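Local coordinates for CBS domain-containing protein (Pyrococcus horikoshii, PDB 2YZQ) that is of unknown function but binds S-adenosylmethionine and is built from four CBS domains, at residues K4-Q9 with R114-K119; I14-T19 with F35-K40; G46-K51 with M64-D69; P71-N76 with R92-V97. All coordinates share one frame; numbering follows the deposited sequence.

Interaction 1 (K4-Q9 with R114-K119); sequences KTIMTQ and RRYFAK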
# COMPACT_ATOMS: atom_id res chain seq x y z
N LYS A 4 15.74 5.38 10.68
CA LYS A 4 15.46 5.63 12.09
C LYS A 4 14.39 6.69 12.35
O LYS A 4 13.65 6.61 13.34
CB LYS A 4 16.75 6.04 12.81
CG LYS A 4 17.30 7.38 12.36
CD LYS A 4 18.77 7.55 12.71
CE LYS A 4 18.99 7.56 14.22
NZ LYS A 4 20.44 7.66 14.54
N THR A 5 14.29 7.67 11.46
CA THR A 5 13.34 8.75 11.63
C THR A 5 11.91 8.40 11.24
O THR A 5 10.95 8.91 11.81
CB THR A 5 13.77 9.98 10.80
OG1 THR A 5 15.14 10.29 11.09
CG2 THR A 5 12.90 11.18 11.12
N ILE A 6 11.77 7.50 10.28
CA ILE A 6 10.45 7.13 9.77
C ILE A 6 9.89 5.82 10.32
O ILE A 6 8.67 5.61 10.32
CB ILE A 6 10.49 7.08 8.22
CG1 ILE A 6 11.13 8.36 7.68
CG2 ILE A 6 9.09 6.91 7.65
CD1 ILE A 6 10.45 9.65 8.15
N MET A 7 10.75 4.93 10.80
CA MET A 7 10.30 3.64 11.32
C MET A 7 9.53 3.76 12.62
O MET A 7 9.57 4.79 13.29
CB MET A 7 11.50 2.73 11.56
CG MET A 7 12.40 3.22 12.69
SD MET A 7 13.82 2.15 12.98
CE MET A 7 14.20 2.52 14.71
N THR A 8 8.81 2.69 12.96
CA THR A 8 8.08 2.63 14.22
C THR A 8 9.02 1.80 15.10
O THR A 8 9.37 0.68 14.74
CB THR A 8 6.74 1.87 14.08
OG1 THR A 8 5.82 2.65 13.31
CG2 THR A 8 6.13 1.60 15.46
N GLN A 9 9.44 2.35 16.23
CA GLN A 9 10.37 1.63 17.08
C GLN A 9 9.74 0.57 17.98
O GLN A 9 8.54 0.59 18.24
CB GLN A 9 11.16 2.60 17.96
CG GLN A 9 11.74 3.78 17.20
CD GLN A 9 12.96 4.35 17.88
OE1 GLN A 9 14.09 3.95 17.60
NE2 GLN A 9 12.74 5.28 18.81
N ARG A 114 2.95 8.67 5.09
CA ARG A 114 2.44 9.53 6.15
C ARG A 114 3.46 10.36 6.93
O ARG A 114 3.21 11.52 7.24
CB ARG A 114 1.64 8.68 7.14
CG ARG A 114 0.40 8.02 6.54
CD ARG A 114 -0.18 6.97 7.47
NE ARG A 114 0.73 5.83 7.61
CZ ARG A 114 0.43 4.71 8.27
NH1 ARG A 114 -0.75 4.58 8.86
NH2 ARG A 114 1.31 3.72 8.33
N ARG A 115 4.60 9.76 7.25
CA ARG A 115 5.62 10.45 8.04
C ARG A 115 6.69 11.16 7.24
O ARG A 115 7.38 12.05 7.76
CB ARG A 115 6.30 9.45 8.99
CG ARG A 115 5.34 8.76 9.94
CD ARG A 115 6.02 7.60 10.67
NE ARG A 115 5.10 6.94 11.59
CZ ARG A 115 5.36 5.80 12.22
NH1 ARG A 115 6.52 5.18 12.04
NH2 ARG A 115 4.46 5.27 13.04
N TYR A 116 6.85 10.79 5.97
CA TYR A 116 7.88 11.40 5.15
C TYR A 116 7.36 12.22 3.97
O TYR A 116 7.43 13.45 3.98
CB TYR A 116 8.83 10.30 4.67
CG TYR A 116 10.02 10.80 3.88
CD1 TYR A 116 10.91 11.72 4.43
CD2 TYR A 116 10.26 10.34 2.59
CE1 TYR A 116 12.02 12.16 3.72
CE2 TYR A 116 11.37 10.76 1.87
CZ TYR A 116 12.24 11.68 2.44
OH TYR A 116 13.35 12.10 1.74
N PHE A 117 6.83 11.55 2.94
CA PHE A 117 6.35 12.29 1.78
C PHE A 117 5.31 13.36 2.11
O PHE A 117 5.34 14.45 1.54
CB PHE A 117 5.77 11.33 0.73
CG PHE A 117 6.80 10.50 0.02
CD1 PHE A 117 7.96 11.07 -0.48
CD2 PHE A 117 6.60 9.13 -0.17
CE1 PHE A 117 8.91 10.30 -1.17
CE2 PHE A 117 7.54 8.36 -0.85
CZ PHE A 117 8.69 8.94 -1.35
N ALA A 118 4.40 13.06 3.02
CA ALA A 118 3.36 14.02 3.39
C ALA A 118 3.83 15.13 4.32
O ALA A 118 3.11 16.11 4.51
CB ALA A 118 2.19 13.28 4.04
N LYS A 119 5.03 14.99 4.88
CA LYS A 119 5.54 16.00 5.81
C LYS A 119 6.79 16.76 5.36
O LYS A 119 7.02 17.88 5.79
CB LYS A 119 5.84 15.34 7.16
CG LYS A 119 4.63 14.72 7.84
CD LYS A 119 3.59 15.76 8.18
CE LYS A 119 2.38 15.14 8.87
NZ LYS A 119 2.75 14.47 10.15

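Interaction 2 (I14-T19 with F35-K40); sequences ITLPAT and FPVVNK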
# COMPACT_ATOMS: atom_id res chain seq x y z
N ILE A 14 7.21 -12.06 17.98
CA ILE A 14 6.75 -13.36 18.44
C ILE A 14 7.93 -14.33 18.42
O ILE A 14 8.60 -14.48 17.40
CB ILE A 14 5.62 -13.93 17.56
CG1 ILE A 14 4.39 -13.02 17.65
CG2 ILE A 14 5.27 -15.34 18.00
CD1 ILE A 14 3.18 -13.53 16.89
N THR A 15 8.17 -14.97 19.55
CA THR A 15 9.27 -15.92 19.66
C THR A 15 8.78 -17.34 19.42
O THR A 15 7.78 -17.76 20.00
CB THR A 15 9.92 -15.85 21.06
OG1 THR A 15 10.44 -14.54 21.28
CG2 THR A 15 11.04 -16.87 21.17
N LEU A 16 9.49 -18.06 18.57
CA LEU A 16 9.15 -19.44 18.26
C LEU A 16 9.83 -20.32 19.30
O LEU A 16 10.89 -19.97 19.82
CB LEU A 16 9.65 -19.81 16.86
CG LEU A 16 9.14 -18.96 15.69
CD1 LEU A 16 9.82 -19.40 14.40
CD2 LEU A 16 7.62 -19.10 15.58
N PRO A 17 9.24 -21.49 19.61
CA PRO A 17 7.99 -22.02 19.05
C PRO A 17 6.75 -21.25 19.51
O PRO A 17 6.74 -20.67 20.60
CB PRO A 17 7.97 -23.47 19.55
CG PRO A 17 9.42 -23.79 19.75
CD PRO A 17 9.93 -22.53 20.39
N ALA A 18 5.72 -21.25 18.68
CA ALA A 18 4.48 -20.56 18.99
C ALA A 18 3.30 -21.28 18.33
O ALA A 18 3.49 -22.02 17.37
CB ALA A 18 4.55 -19.12 18.52
N THR A 19 2.10 -21.04 18.85
CA THR A 19 0.90 -21.67 18.32
C THR A 19 0.59 -21.18 16.90
O THR A 19 -0.45 -20.51 16.71
CB THR A 19 -0.32 -21.37 19.22
OG1 THR A 19 -0.00 -21.69 20.58
CG2 THR A 19 -1.52 -22.20 18.79
N PHE A 35 3.77 -9.51 12.51
CA PHE A 35 4.74 -9.44 13.61
C PHE A 35 6.09 -10.01 13.19
O PHE A 35 6.16 -11.02 12.50
CB PHE A 35 4.26 -10.25 14.82
CG PHE A 35 2.97 -9.78 15.41
CD1 PHE A 35 2.85 -8.50 15.94
CD2 PHE A 35 1.87 -10.63 15.46
CE1 PHE A 35 1.66 -8.08 16.52
CE2 PHE A 35 0.68 -10.22 16.04
CZ PHE A 35 0.57 -8.94 16.57
N PRO A 36 7.19 -9.35 13.60
CA PRO A 36 8.50 -9.89 13.23
C PRO A 36 8.67 -11.17 14.06
O PRO A 36 8.21 -11.23 15.20
CB PRO A 36 9.47 -8.80 13.67
CG PRO A 36 8.64 -7.55 13.55
CD PRO A 36 7.32 -7.98 14.13
N VAL A 37 9.31 -12.18 13.49
CA VAL A 37 9.53 -13.44 14.20
C VAL A 37 10.99 -13.60 14.59
O VAL A 37 11.88 -13.42 13.76
CB VAL A 37 9.11 -14.65 13.34
CG1 VAL A 37 9.32 -15.94 14.11
CG2 VAL A 37 7.66 -14.51 12.92
N VAL A 38 11.23 -13.94 15.85
CA VAL A 38 12.59 -14.11 16.35
C VAL A 38 12.79 -15.45 17.06
O VAL A 38 11.83 -16.12 17.44
CB VAL A 38 12.94 -12.99 17.35
CG1 VAL A 38 12.81 -11.63 16.68
CG2 VAL A 38 12.02 -13.08 18.56
N ASN A 39 14.05 -15.82 17.23
CA ASN A 39 14.37 -17.06 17.93
C ASN A 39 14.63 -16.75 19.40
O ASN A 39 14.45 -15.61 19.83
CB ASN A 39 15.58 -17.77 17.31
CG ASN A 39 16.82 -16.89 17.24
OD1 ASN A 39 16.98 -15.96 18.03
ND2 ASN A 39 17.71 -17.20 16.31
N LYS A 40 15.04 -17.75 20.17
CA LYS A 40 15.29 -17.55 21.59
C LYS A 40 16.26 -16.41 21.85
O LYS A 40 16.04 -15.60 22.75
CB LYS A 40 15.81 -18.84 22.23
CG LYS A 40 16.03 -18.74 23.73
CD LYS A 40 14.74 -18.37 24.46
CE LYS A 40 14.95 -18.32 25.97
NZ LYS A 40 15.33 -19.64 26.54
O HOH W 1 13.23 -14.08 21.87

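Interaction 3 (G46-K51 with M64-D69); sequences GIISVK and MLVKRD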
# COMPACT_ATOMS: atom_id res chain seq x y z
N GLY A 46 12.27 -14.07 10.52
CA GLY A 46 11.19 -13.92 9.55
C GLY A 46 10.06 -13.04 10.02
O GLY A 46 10.18 -12.33 11.02
N ILE A 47 8.95 -13.07 9.29
CA ILE A 47 7.78 -12.27 9.65
C ILE A 47 6.51 -13.07 9.40
O ILE A 47 6.45 -13.89 8.48
CB ILE A 47 7.73 -10.95 8.83
CG1 ILE A 47 6.69 -10.00 9.43
CG2 ILE A 47 7.37 -11.25 7.38
CD1 ILE A 47 6.72 -8.61 8.84
N ILE A 48 5.50 -12.84 10.22
CA ILE A 48 4.23 -13.54 10.07
C ILE A 48 3.09 -12.53 9.95
O ILE A 48 2.98 -11.60 10.75
CB ILE A 48 3.96 -14.48 11.28
CG1 ILE A 48 2.67 -15.27 11.04
CG2 ILE A 48 3.85 -13.68 12.57
CD1 ILE A 48 2.72 -16.18 9.82
N SER A 49 2.25 -12.72 8.94
CA SER A 49 1.12 -11.83 8.70
C SER A 49 -0.19 -12.45 9.17
O SER A 49 -0.36 -13.66 9.12
CB SER A 49 1.02 -11.50 7.21
OG SER A 49 0.88 -12.68 6.44
N VAL A 50 -1.10 -11.61 9.64
CA VAL A 50 -2.40 -12.07 10.13
C VAL A 50 -3.21 -12.68 8.99
O VAL A 50 -3.93 -13.67 9.19
CB VAL A 50 -3.20 -10.92 10.77
CG1 VAL A 50 -3.45 -9.82 9.75
CG2 VAL A 50 -4.51 -11.44 11.33
N LYS A 51 -3.10 -12.10 7.80
CA LYS A 51 -3.83 -12.60 6.64
C LYS A 51 -3.44 -14.04 6.31
O LYS A 51 -4.28 -14.83 5.90
CB LYS A 51 -3.58 -11.71 5.42
CG LYS A 51 -4.34 -10.39 5.43
CD LYS A 51 -4.08 -9.61 4.15
CE LYS A 51 -4.94 -8.35 4.10
NZ LYS A 51 -6.40 -8.68 4.08
N MET A 64 5.70 -24.34 8.00
CA MET A 64 5.77 -23.10 8.73
C MET A 64 5.11 -21.99 7.93
O MET A 64 5.31 -21.88 6.72
CB MET A 64 7.24 -22.76 9.00
CG MET A 64 7.43 -21.60 9.96
SD MET A 64 6.67 -21.90 11.56
CE MET A 64 7.98 -22.78 12.40
N LEU A 65 4.32 -21.16 8.60
CA LEU A 65 3.62 -20.06 7.94
C LEU A 65 4.44 -18.77 7.91
O LEU A 65 4.01 -17.77 7.35
CB LEU A 65 2.28 -19.81 8.63
CG LEU A 65 1.32 -20.99 8.71
CD1 LEU A 65 0.08 -20.60 9.51
CD2 LEU A 65 0.94 -21.44 7.31
N VAL A 66 5.62 -18.80 8.51
CA VAL A 66 6.49 -17.63 8.55
C VAL A 66 7.38 -17.55 7.31
O VAL A 66 7.96 -18.54 6.90
CB VAL A 66 7.40 -17.65 9.80
CG1 VAL A 66 8.23 -16.38 9.86
CG2 VAL A 66 6.56 -17.81 11.06
N LYS A 67 7.47 -16.36 6.72
CA LYS A 67 8.32 -16.17 5.55
C LYS A 67 9.69 -15.70 6.01
O LYS A 67 9.81 -14.72 6.74
CB LYS A 67 7.70 -15.15 4.58
CG LYS A 67 7.42 -13.78 5.18
CD LYS A 67 6.94 -12.80 4.12
CE LYS A 67 8.00 -12.59 3.05
NZ LYS A 67 7.58 -11.63 1.99
N ARG A 68 10.73 -16.42 5.57
CA ARG A 68 12.10 -16.11 5.96
C ARG A 68 12.77 -15.01 5.15
O ARG A 68 13.52 -14.20 5.69
CB ARG A 68 12.96 -17.38 5.89
CG ARG A 68 13.25 -17.85 4.47
CD ARG A 68 14.11 -19.10 4.46
NE ARG A 68 13.40 -20.28 4.96
CZ ARG A 68 12.32 -20.80 4.37
NH1 ARG A 68 11.83 -20.26 3.27
NH2 ARG A 68 11.74 -21.87 4.90
N ASP A 69 12.52 -14.99 3.84
CA ASP A 69 13.12 -13.99 2.97
C ASP A 69 12.42 -12.64 3.04
O ASP A 69 11.68 -12.26 2.14
CB ASP A 69 13.11 -14.50 1.52
CG ASP A 69 13.89 -13.59 0.58
OD1 ASP A 69 15.10 -13.40 0.80
OD2 ASP A 69 13.28 -13.07 -0.38

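Interaction 4 (P71-N76 with R92-V97); sequences PVVKEN and RRVVVV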
# COMPACT_ATOMS: atom_id res chain seq x y z
N PRO A 71 12.82 -8.36 3.65
CA PRO A 71 13.80 -7.27 3.54
C PRO A 71 14.17 -6.69 4.91
O PRO A 71 13.30 -6.47 5.75
CB PRO A 71 13.08 -6.26 2.65
CG PRO A 71 11.64 -6.48 2.98
CD PRO A 71 11.54 -7.99 3.02
N VAL A 72 15.46 -6.47 5.12
CA VAL A 72 15.95 -5.92 6.38
C VAL A 72 16.95 -4.80 6.15
O VAL A 72 17.70 -4.80 5.17
CB VAL A 72 16.63 -7.01 7.25
CG1 VAL A 72 15.64 -8.12 7.57
CG2 VAL A 72 17.84 -7.56 6.53
N VAL A 73 16.95 -3.83 7.07
CA VAL A 73 17.87 -2.70 6.99
C VAL A 73 18.25 -2.33 8.42
O VAL A 73 17.71 -2.88 9.38
CB VAL A 73 17.21 -1.46 6.34
CG1 VAL A 73 16.80 -1.78 4.91
CG2 VAL A 73 16.00 -1.02 7.15
N LYS A 74 19.19 -1.40 8.54
CA LYS A 74 19.62 -0.90 9.84
C LYS A 74 19.02 0.50 9.97
O LYS A 74 18.74 1.15 8.96
CB LYS A 74 21.15 -0.85 9.92
CG LYS A 74 21.79 -2.23 9.95
CD LYS A 74 23.29 -2.15 10.14
CE LYS A 74 23.89 -3.54 10.31
NZ LYS A 74 23.54 -4.43 9.17
N GLU A 75 18.82 0.97 11.20
CA GLU A 75 18.21 2.28 11.40
C GLU A 75 18.96 3.45 10.79
O GLU A 75 18.36 4.48 10.49
CB GLU A 75 17.95 2.55 12.89
CG GLU A 75 19.19 2.86 13.72
CD GLU A 75 18.84 3.47 15.07
OE1 GLU A 75 19.75 3.61 15.92
OE2 GLU A 75 17.66 3.81 15.29
N ASN A 76 20.27 3.31 10.59
CA ASN A 76 21.03 4.41 10.03
C ASN A 76 21.15 4.35 8.51
O ASN A 76 21.86 5.15 7.90
CB ASN A 76 22.42 4.49 10.68
CG ASN A 76 22.34 4.91 12.14
OD1 ASN A 76 21.73 5.93 12.47
ND2 ASN A 76 22.97 4.14 13.01
N ARG A 92 5.65 -4.74 1.21
CA ARG A 92 5.30 -3.44 1.79
C ARG A 92 5.94 -3.03 3.10
O ARG A 92 5.53 -2.04 3.71
CB ARG A 92 3.78 -3.34 1.91
CG ARG A 92 3.05 -3.42 0.58
CD ARG A 92 1.53 -3.42 0.78
NE ARG A 92 1.06 -2.21 1.44
CZ ARG A 92 0.97 -1.02 0.85
NH1 ARG A 92 1.33 -0.87 -0.42
NH2 ARG A 92 0.52 0.02 1.54
N ARG A 93 6.94 -3.77 3.55
CA ARG A 93 7.59 -3.39 4.80
C ARG A 93 8.97 -3.98 4.91
O ARG A 93 9.32 -4.94 4.23
CB ARG A 93 6.75 -3.83 6.00
CG ARG A 93 6.64 -5.33 6.18
CD ARG A 93 5.60 -5.67 7.23
NE ARG A 93 4.27 -5.19 6.86
CZ ARG A 93 3.62 -5.59 5.77
NH1 ARG A 93 4.16 -6.47 4.94
NH2 ARG A 93 2.41 -5.09 5.51
N VAL A 94 9.78 -3.38 5.78
CA VAL A 94 11.13 -3.84 6.03
C VAL A 94 11.31 -3.88 7.54
O VAL A 94 10.77 -3.04 8.26
CB VAL A 94 12.19 -2.90 5.42
CG1 VAL A 94 11.98 -2.78 3.91
CG2 VAL A 94 12.13 -1.53 6.08
N VAL A 95 12.04 -4.87 8.02
CA VAL A 95 12.30 -4.97 9.44
C VAL A 95 13.64 -4.29 9.66
O VAL A 95 14.57 -4.48 8.88
CB VAL A 95 12.39 -6.44 9.91
CG1 VAL A 95 12.72 -6.50 11.41
CG2 VAL A 95 11.06 -7.15 9.65
N VAL A 96 13.72 -3.46 10.70
CA VAL A 96 14.95 -2.75 11.01
C VAL A 96 15.63 -3.52 12.14
O VAL A 96 15.01 -3.77 13.18
CB VAL A 96 14.66 -1.32 11.49
CG1 VAL A 96 15.96 -0.54 11.58
CG2 VAL A 96 13.68 -0.64 10.54
N VAL A 97 16.88 -3.92 11.93
CA VAL A 97 17.59 -4.67 12.95
C VAL A 97 18.85 -3.94 13.40
O VAL A 97 19.33 -3.02 12.73
CB VAL A 97 18.00 -6.08 12.44
CG1 VAL A 97 16.77 -6.84 11.98
CG2 VAL A 97 19.02 -5.95 11.31
O HOH W 2 19.92 -0.56 13.41

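Interaction 1 (K4-Q9 with R114-K119)
The guanidinium of Arg115 carries the polar part of this contact, reaching across to the chain where helix 3-6 gives way to strand 8-9. NH1 donates to the backbone O of Ile6 over 2.8 Å with an N-H...O angle of 158°. The hydroxyl OG1 of Thr8 is gripped end-on by both terminal nitrogens of Arg115, at 2.9 Å from NH1 and 3.0 Å from NH2. These two bonds are more bent (143° and 140°), as expected when one oxygen is shared by two donors. All three bonds run close to the guanidinium plane, at its edge, and so fix the group's rotation. An extended chain from CG to NE carries the guanidinium this far, and Asp111 adds a long, weak ion pair. With a valine in place of Thr8, NH2 would probably lose its mate here and the guanidinium, held to this segment by Ile6 O, would be freer to turn.

The apolar part belongs to Ile6. Its CG2 lies 4.0 Å from CB of Arg115, the two side chains passing head to tail, while its CD1 meets CB of Tyr116 at 3.9 Å. Beyond CB, Tyr116 makes other contacts, its hydroxyl hydrogen-bonded to that of Tyr123.

Thr8 also pairs through its backbone with Ile106, so the contact fits a CBS pair in which the N-terminal strand joins the second motif's sheet beside that motif's last helix.

Interaction 2 (I14-T19 with F35-K40)
Leu16 and Val37 meet most tightly here: CG of Leu16 lies 3.4 Å from CG1 of Val37, closer than ordinary van der Waals contact, with the side chains crossing at about a right angle. Val37 turns CG1 toward its partner by setting it opposite the backbone N (chi1 -179°). At the other end of the pairing, CD1 of Ile14 touches the Phe35 ring at CD2, 3.5 Å away, in an oblique approach. Cutting Ile14 back to an alanine would probably open a gap beside CD2 of Phe35 and hold the ring's rotation less firmly, although Val12 also touches it.

On the face carrying Thr15 and Val38, OG1 of Thr15 lies 3.5 Å from CG2 of Val38. A water links the same hydroxyl (2.9 Å) to the backbone O of Asn39, to which it donates over 2.8 Å, extending the pairing past the last bridge.

These side chains are positioned by parallel backbone bridges, Ile14 with Val37 and Thr15 with Val38. Ile14 N donates to Pro36 O at 3.1 Å, Val38 N to Ile14 O, and Leu16 N to Val38 O. Further out, Asn39 OD1 accepts from Lys43 N in the turn that follows, and Val37 pairs through its backbone with strand 44-49. Parallel strand 14-15 next to the hairpin of 34-38 and 44-49 is the three-stranded sheet of a CBS motif.

Interaction 3 (G46-K51 with M64-D69)
Ile47 and Lys67 form a single antiparallel bridge by which the loop segment 64-69 lies against the edge of strand 44-49 in the first CBS motif. It is a hydrogen-bonded pair: Ile47 N donates to Lys67 O and Lys67 N to Ile47 O, each over 3.2 Å and at similar angles (154° and 157°). The two side chains run alongside each other in the same direction, and CG2 of Ile47 presses on CG of Lys67 at 3.4 Å, a tight carbon pair. Lys67 sets CG between its backbone N and carbonyl carbon (chi1 57°), which lays CG and CD alongside CG2 of Ile47, while the charged end makes a cation-pi contact with Tyr91.

Strand 44-49 is the hairpin partner of strand 34-38 in the CBS fold, and the bridge lies on its other edge. Backbone fits closely against backbone at Gly46, whose CA is 3.2 Å from Lys67 O; a beta carbon here would collide with that oxygen and with CG1 of Val66. CG1 of Val66 also sits 3.4 Å from Ile47 O. Beyond it, CD1 of Ile48 reaches Leu65, 3.2 Å from its backbone O and 3.8 Å from its CB, and Arg52 gives that oxygen a weak hydrogen bond.

Interaction 4 (P71-N76 with R92-V97)
Residues Val72 and Val73 pair in parallel with Val95 and Val96, the short axes of strands 72-74 and 93-97 approaching to 4.6 Å at 39°. Three backbone bonds zigzag between them: Val95 N to Pro71 O (3.0 Å), Val73 N to Val95 O (3.1 Å), and Val97 N to Val73 O (2.9 Å).

Among the side chains, CG2 of Val73 reaches back to CG2 of Val94 at 4.0 Å and also faces CG2 of Val96. That branch of Val73 lies between its own backbone N and carbonyl carbon (chi1 -62° for the other methyl), which directs it across the strands. The Pro71 ring lies across Val94, CG against CG1 at 3.8 Å, and the same CG of Pro71 comes to 3.1 Å from Arg93 O, a buried carbonyl with no polar partner in the model. At the far end, CG1 of Val96 packs 3.3 Å from Glu75 N. A water accepts from that nitrogen and donates to Val97 O, prolonging the strand pairing where the backbones part.

Leu85 and Met86 of helix 79-89 cover Val73 and Val94, whereas Leu44 of the first motif touches Val72 and Val95 on the other face. Two parallel strands joined through a helix packed on their sheet make the beta-alpha-beta crossover of the CBS fold.

Overall arrangement
From the N terminus, residues 4-9 open the longest loop, which interaction 1 closes at 114-119; the other three contacts nest inside it in series and none cross. Interaction 2 closes first, pairing 14-19 with 35-40 in the three-stranded sheet. Interaction 3 follows on strand 44-49, next to strand 34-38 in that sheet, and ties to its edge the loop that leads to strand 72-74. Interaction 4 then closes the beta-alpha-beta unit of the second sheet. Interactions 1 and 4 meet where Lys4 N lies 2.8 Å from Glu75 O, and both reach the second sheet. Between interactions 3 and 4, Ile47 CD1 packs 3.5 Å from Arg93 CD, joining the two motifs.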